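Local atomic coordinates of aldehyde dehydrogenase (Trypanosoma brucei, PDB entry 5MYP), a protein that probably oxidises aldehydes to carboxylic acids with NAD+ as the cofactor, as other members of the aldehyde dehydrogenase family do. Residues Lys40-Ser45 and Gly140-Gly145; Glu56-Ile61 and Glu71-Glu76. All coordinates share one frame; numbering follows the deposited sequence. Where two conformers were deposited one is given.

Contact 1 (Lys40-Ser45 and Gly140-Gly145); sequences KQVLRS and GALAAG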
loop_
_atom_site.group_PDB
_atom_site.type_symbol
_atom_site.label_atom_id
_atom_site.label_comp_id
_atom_site.label_asym_id
_atom_site.label_seq_id
_atom_site.Cartn_x
_atom_site.Cartn_y
_atom_site.Cartn_z
ATOM N N LYS A 40 10.157 15.106 -17.849
ATOM C CA LYS A 40 9.914 16.555 -17.836
ATOM C C LYS A 40 9.256 17.045 -19.124
ATOM O O LYS A 40 8.368 17.892 -19.060
ATOM C CB LYS A 40 11.208 17.332 -17.570
ATOM C CG LYS A 40 11.735 17.153 -16.153
ATOM C CD LYS A 40 13.026 17.936 -15.937
ATOM C CE LYS A 40 13.742 17.446 -14.690
ATOM N NZ LYS A 40 14.986 18.204 -14.380
ATOM N N GLN A 41 9.675 16.511 -20.275
ATOM C CA GLN A 41 9.024 16.822 -21.563
ATOM C C GLN A 41 7.524 16.488 -21.538
ATOM O O GLN A 41 6.699 17.304 -21.952
ATOM C CB GLN A 41 9.696 16.087 -22.732
ATOM C CG GLN A 41 10.990 16.716 -23.220
ATOM C CD GLN A 41 11.726 15.885 -24.271
ATOM O OE1 GLN A 41 12.808 16.273 -24.722
ATOM N NE2 GLN A 41 11.156 14.740 -24.660
ATOM N N VAL A 42 7.190 15.298 -21.035
ATOM C CA VAL A 42 5.794 14.849 -20.956
ATOM C C VAL A 42 4.975 15.703 -19.983
ATOM O O VAL A 42 3.839 16.079 -20.290
ATOM C CB VAL A 42 5.699 13.352 -20.564
ATOM C CG1 VAL A 42 4.275 12.937 -20.237
ATOM C CG2 VAL A 42 6.245 12.480 -21.680
ATOM N N LEU A 43 5.549 15.999 -18.817
ATOM C CA LEU A 43 4.885 16.857 -17.834
ATOM C C LEU A 43 4.655 18.266 -18.372
ATOM O O LEU A 43 3.561 18.801 -18.225
ATOM C CB LEU A 43 5.668 16.903 -16.518
ATOM C CG LEU A 43 5.688 15.591 -15.718
ATOM C CD1 LEU A 43 6.627 15.751 -14.535
ATOM C CD2 LEU A 43 4.293 15.168 -15.252
ATOM N N ARG A 44 5.681 18.851 -18.992
ATOM C CA ARG A 44 5.552 20.172 -19.634
ATOM C C ARG A 44 4.484 20.181 -20.733
ATOM O O ARG A 44 3.748 21.156 -20.879
ATOM C CB ARG A 44 6.889 20.642 -20.218
ATOM C CG ARG A 44 7.886 21.135 -19.174
ATOM C CD ARG A 44 9.026 21.934 -19.793
ATOM N NE ARG A 44 9.493 21.391 -21.073
ATOM C CZ ARG A 44 10.515 20.546 -21.250
ATOM N NH1 ARG A 44 11.255 20.095 -20.231
ATOM N NH2 ARG A 44 10.813 20.147 -22.487
ATOM N N SER A 45 4.399 19.086 -21.512
ATOM C CA SER A 45 3.373 18.928 -22.561
ATOM C C SER A 45 1.966 18.810 -21.981
ATOM O O SER A 45 1.016 19.338 -22.556
ATOM C CB SER A 45 3.667 17.707 -23.436
ATOM O OG SER A 45 4.974 17.762 -23.973
ATOM N N GLY A 140 1.344 12.233 -11.679
ATOM C CA GLY A 140 2.155 11.504 -10.712
ATOM C C GLY A 140 2.768 10.220 -11.248
ATOM O O GLY A 140 3.944 9.952 -11.018
ATOM N N ALA A 141 1.967 9.429 -11.959
ATOM C CA ALA A 141 2.444 8.169 -12.545
ATOM C C ALA A 141 3.565 8.403 -13.565
ATOM O O ALA A 141 4.545 7.666 -13.588
ATOM C CB ALA A 141 1.291 7.405 -13.188
ATOM N N LEU A 142 3.416 9.446 -14.382
ATOM C CA LEU A 142 4.415 9.780 -15.397
ATOM C C LEU A 142 5.677 10.405 -14.789
ATOM O O LEU A 142 6.784 10.172 -15.285
ATOM C CB LEU A 142 3.811 10.704 -16.456
ATOM C CG LEU A 142 2.642 10.103 -17.253
ATOM C CD1 LEU A 142 1.925 11.161 -18.070
ATOM C CD2 LEU A 142 3.108 8.953 -18.141
ATOM N N ALA A 143 5.514 11.171 -13.708
ATOM C CA ALA A 143 6.657 11.717 -12.956
ATOM C C ALA A 143 7.567 10.617 -12.395
ATOM O O ALA A 143 8.792 10.797 -12.323
ATOM C CB ALA A 143 6.169 12.622 -11.830
ATOM N N ALA A 144 6.961 9.483 -12.027
ATOM C CA ALA A 144 7.675 8.316 -11.502
ATOM C C ALA A 144 8.260 7.383 -12.576
ATOM O O ALA A 144 8.807 6.338 -12.240
ATOM C CB ALA A 144 6.755 7.525 -10.572
ATOM N N GLY A 145 8.153 7.753 -13.852
ATOM C CA GLY A 145 8.777 7.003 -14.942
ATOM C C GLY A 145 7.977 5.815 -15.455
ATOM O O GLY A 145 8.526 4.934 -16.116
#
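Leu142 meets Val42 through methyl groups, its side chain crossing that of the valine at about a right angle. From CB the leucine turns to put CG opposite its own carbonyl carbon (chi1 -62°). CB and CG both stay 4.4 Å from Val42 CG1 and so only border the contact. The branch CD1 then reaches over to Val42 CG1 at 3.7 Å and does the real touching. The other branch, CD2, is farther off, 4.7 Å from Val42 CG1. On the valine, CG1 faces the leucine because it lies opposite the backbone N (chi1 170°). A second, looser touch lies beside this one: Leu43 leans across from helix 36-52 and brings CD1 to 4.2 Å from Ala143 CB. No hydrogen bond joins the two segments, so dispersion and the burial of methyl groups carry the contact. Leu43 also rests on Ile88 and Met91 of helix 69-95, while Leu142 continues onto Val175. Polar ties flank this apolar patch, with Asn33 ND2 donating to Leu142 O and Arg39 NH1 to Ala143 O. Helix 132-143 ends in a Schellman motif, Gly145 taking a positive phi. This helix links the adjacent parallel strands 110-124 and 147-151, a beta-alpha-beta crossover of the Rossmann-like nucleotide-binding domain known from aldehyde dehydrogenases, and helix 36-52 packs against its C-terminal end.

Contact 2 (Glu56-Ile61 and Glu71-Glu76); sequences EFCKAI and ETVVME
Ile61 lies across Thr72 and Glu76, and here the packing of the two segments is tightest. Its CG2 sits 3.5 Å from Thr72 OG1, while CD1, at the tip of the other branch, lies 3.6 Å from Thr72 CG2. The same CD1 also comes to 3.6 Å from Glu76 OE2, the isoleucine and glutamate side chains arriving from opposite directions. Thr72 offers its methyl to this group because CG2 is opposite the backbone N, with OG1 opposite the carbonyl carbon (chi1 -59°). The short axis segments are 10.2 Å apart and run at 103° to each other. Toward Cys58 the fit is looser. SG spans Thr72 CG2 at 4.0 Å and Val73 CG2 at 4.1 Å. A water bridges the backbone of Cys58 to the threonine: it donates to Cys58 O at 2.8 Å and accepts from Thr72 OG1 at 2.6 Å. This water is the hydrogen-bonded link between the segments, which share no direct hydrogen bond. Beyond Cys58, Val73 packs on Leu489 of the second subunit, so helix 69-95 also faces the dimer partner. Glu76 turns a carboxylate oxygen to apolar methyls, yet OE2 makes a salt bridge with Arg67 and OE1 accepts from Leu131 N and Leu132 N, at the start of helix 132-143. With these partners the buried carboxylate probably stays ionised, and the chemistry implies that Ile61 covers a carboxylate whose charge is probably balanced by Arg67 and stabilised by the two backbone N-H groups, while the water joins Cys58 O to Thr72 OG1, which also has a weak bond to His68 O.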
loop_
_atom_site.group_PDB
_atom_site.type_symbol
_atom_site.label_atom_id
_atom_site.label_comp_id
_atom_site.label_asym_id
_atom_site.label_seq_id
_atom_site.Cartn_x
_atom_site.Cartn_y
_atom_site.Cartn_z
ATOM N N GLU A 56 -11.878 25.645 -23.446
ATOM C CA GLU A 56 -12.679 24.529 -23.964
ATOM C C GLU A 56 -12.952 23.447 -22.908
ATOM O O GLU A 56 -14.029 22.846 -22.907
ATOM C CB GLU A 56 -12.015 23.913 -25.200
ATOM C CG GLU A 56 -13.000 23.227 -26.139
ATOM C CD GLU A 56 -12.354 22.716 -27.415
ATOM O OE1 GLU A 56 -11.147 22.958 -27.615
ATOM O OE2 GLU A 56 -13.056 22.068 -28.220
ATOM N N PHE A 57 -11.988 23.202 -22.018
ATOM C CA PHE A 57 -12.194 22.261 -20.890
ATOM C C PHE A 57 -13.279 22.760 -19.924
ATOM O O PHE A 57 -14.132 21.982 -19.500
ATOM C CB PHE A 57 -10.897 21.979 -20.112
ATOM C CG PHE A 57 -10.062 20.862 -20.686
ATOM C CD1 PHE A 57 -10.603 19.594 -20.892
ATOM C CD2 PHE A 57 -8.719 21.071 -20.989
ATOM C CE1 PHE A 57 -9.831 18.564 -21.418
ATOM C CE2 PHE A 57 -7.940 20.044 -21.508
ATOM C CZ PHE A 57 -8.499 18.790 -21.718
ATOM N N CYS A 58 -13.242 24.052 -19.592
ATOM C CA CYS A 58 -14.288 24.664 -18.759
ATOM C C CYS A 58 -15.673 24.546 -19.404
ATOM O O CYS A 58 -16.658 24.281 -18.712
ATOM C CB CYS A 58 -13.967 26.128 -18.448
ATOM S SG CYS A 58 -12.565 26.342 -17.333
ATOM N N LYS A 59 -15.734 24.722 -20.726
ATOM C CA LYS A 59 -16.985 24.558 -21.479
ATOM C C LYS A 59 -17.485 23.111 -21.491
ATOM O O LYS A 59 -18.686 22.871 -21.352
ATOM C CB LYS A 59 -16.820 25.061 -22.920
ATOM C CG LYS A 59 -16.656 26.569 -23.028
ATOM C CD LYS A 59 -18.003 27.278 -23.028
ATOM C CE LYS A 59 -18.647 27.263 -24.412
ATOM N NZ LYS A 59 -19.912 28.052 -24.472
ATOM N N ALA A 60 -16.569 22.157 -21.667
ATOM C CA ALA A 60 -16.922 20.728 -21.646
ATOM C C ALA A 60 -17.394 20.298 -20.256
ATOM O O ALA A 60 -18.385 19.563 -20.120
ATOM C CB ALA A 60 -15.740 19.876 -22.084
ATOM N N ILE A 61 -16.673 20.753 -19.231
ATOM C CA ILE A 61 -17.048 20.493 -17.840
ATOM C C ILE A 61 -18.390 21.166 -17.511
ATOM O O ILE A 61 -19.221 20.582 -16.808
ATOM C CB ILE A 61 -15.913 20.905 -16.865
ATOM C CG1 ILE A 61 -14.729 19.936 -17.020
ATOM C CG2 ILE A 61 -16.396 20.928 -15.411
ATOM C CD1 ILE A 61 -13.403 20.489 -16.539
ATOM N N GLU A 71 -15.659 28.240 -10.953
ATOM C CA GLU A 71 -15.639 27.096 -10.032
ATOM C C GLU A 71 -14.683 26.015 -10.548
ATOM O O GLU A 71 -13.891 25.465 -9.783
ATOM C CB GLU A 71 -17.042 26.515 -9.833
ATOM C CG GLU A 71 -17.166 25.623 -8.603
ATOM C CD GLU A 71 -18.601 25.219 -8.296
ATOM O OE1 GLU A 71 -19.478 26.106 -8.241
ATOM O OE2 GLU A 71 -18.855 24.013 -8.099
ATOM N N THR A 72 -14.755 25.735 -11.846
ATOM C CA THR A 72 -13.858 24.772 -12.492
ATOM C C THR A 72 -12.395 25.219 -12.456
ATOM O O THR A 72 -11.500 24.389 -12.268
ATOM C CB THR A 72 -14.291 24.507 -13.950
ATOM O OG1 THR A 72 -15.629 24.000 -13.953
ATOM C CG2 THR A 72 -13.368 23.494 -14.637
ATOM N N VAL A 73 -12.155 26.517 -12.628
ATOM C CA VAL A 73 -10.796 27.065 -12.521
ATOM C C VAL A 73 -10.219 26.839 -11.116
ATOM O O VAL A 73 -9.088 26.372 -10.977
ATOM C CB VAL A 73 -10.750 28.566 -12.921
ATOM C CG1 VAL A 73 -9.424 29.214 -12.537
ATOM C CG2 VAL A 73 -10.994 28.721 -14.418
ATOM N N VAL A 74 -11.008 27.157 -10.093
ATOM C CA VAL A 74 -10.592 27.004 -8.692
ATOM C C VAL A 74 -10.399 25.528 -8.311
ATOM O O VAL A 74 -9.418 25.186 -7.650
ATOM C CB VAL A 74 -11.605 27.689 -7.729
ATOM C CG1 VAL A 74 -11.350 27.328 -6.266
ATOM C CG2 VAL A 74 -11.563 29.201 -7.905
ATOM N N MET A 75 -11.323 24.668 -8.735
ATOM C CA MET A 75 -11.358 23.270 -8.283
ATOM C C MET A 75 -10.532 22.295 -9.128
ATOM O O MET A 75 -10.092 21.269 -8.606
ATOM C CB MET A 75 -12.809 22.772 -8.209
ATOM C CG MET A 75 -13.705 23.538 -7.238
ATOM S SD MET A 75 -13.145 23.537 -5.524
ATOM C CE MET A 75 -13.217 21.794 -5.130
ATOM N N GLU A 76 -10.330 22.597 -10.413
ATOM C CA GLU A 76 -9.659 21.665 -11.333
ATOM C C GLU A 76 -8.436 22.246 -12.044
ATOM O O GLU A 76 -7.357 21.665 -11.960
ATOM C CB GLU A 76 -10.656 21.104 -12.350
ATOM C CG GLU A 76 -11.792 20.321 -11.708
ATOM C CD GLU A 76 -12.545 19.432 -12.685
ATOM O OE1 GLU A 76 -11.988 18.403 -13.127
ATOM O OE2 GLU A 76 -13.696 19.777 -13.003
HETATM O O HOH W 1 -16.873 25.012 -16.046
#

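In the fold
From the N terminus the chain enters contact 1 on helix 36-52, then passes into helix 54-65, the first side of contact 2. A short turn leads to helix 69-95, whose opening turns close contact 2 as a local loop. Only after the rest of that long helix and strand 110-124 does helix 132-143 close contact 1, so contact 2 nests inside the larger loop. The two do not touch: centres are 22 Å apart, nearest atoms about 9 Å. Contact 1 ties helix 36-52 to helix 132-143, which crosses between strands of the Rossmann-like sheet, whereas contact 2 joins consecutive helices; helix 69-95 supplies one side of it and, through Ile88 and Met91, touches Leu43 of contact 1.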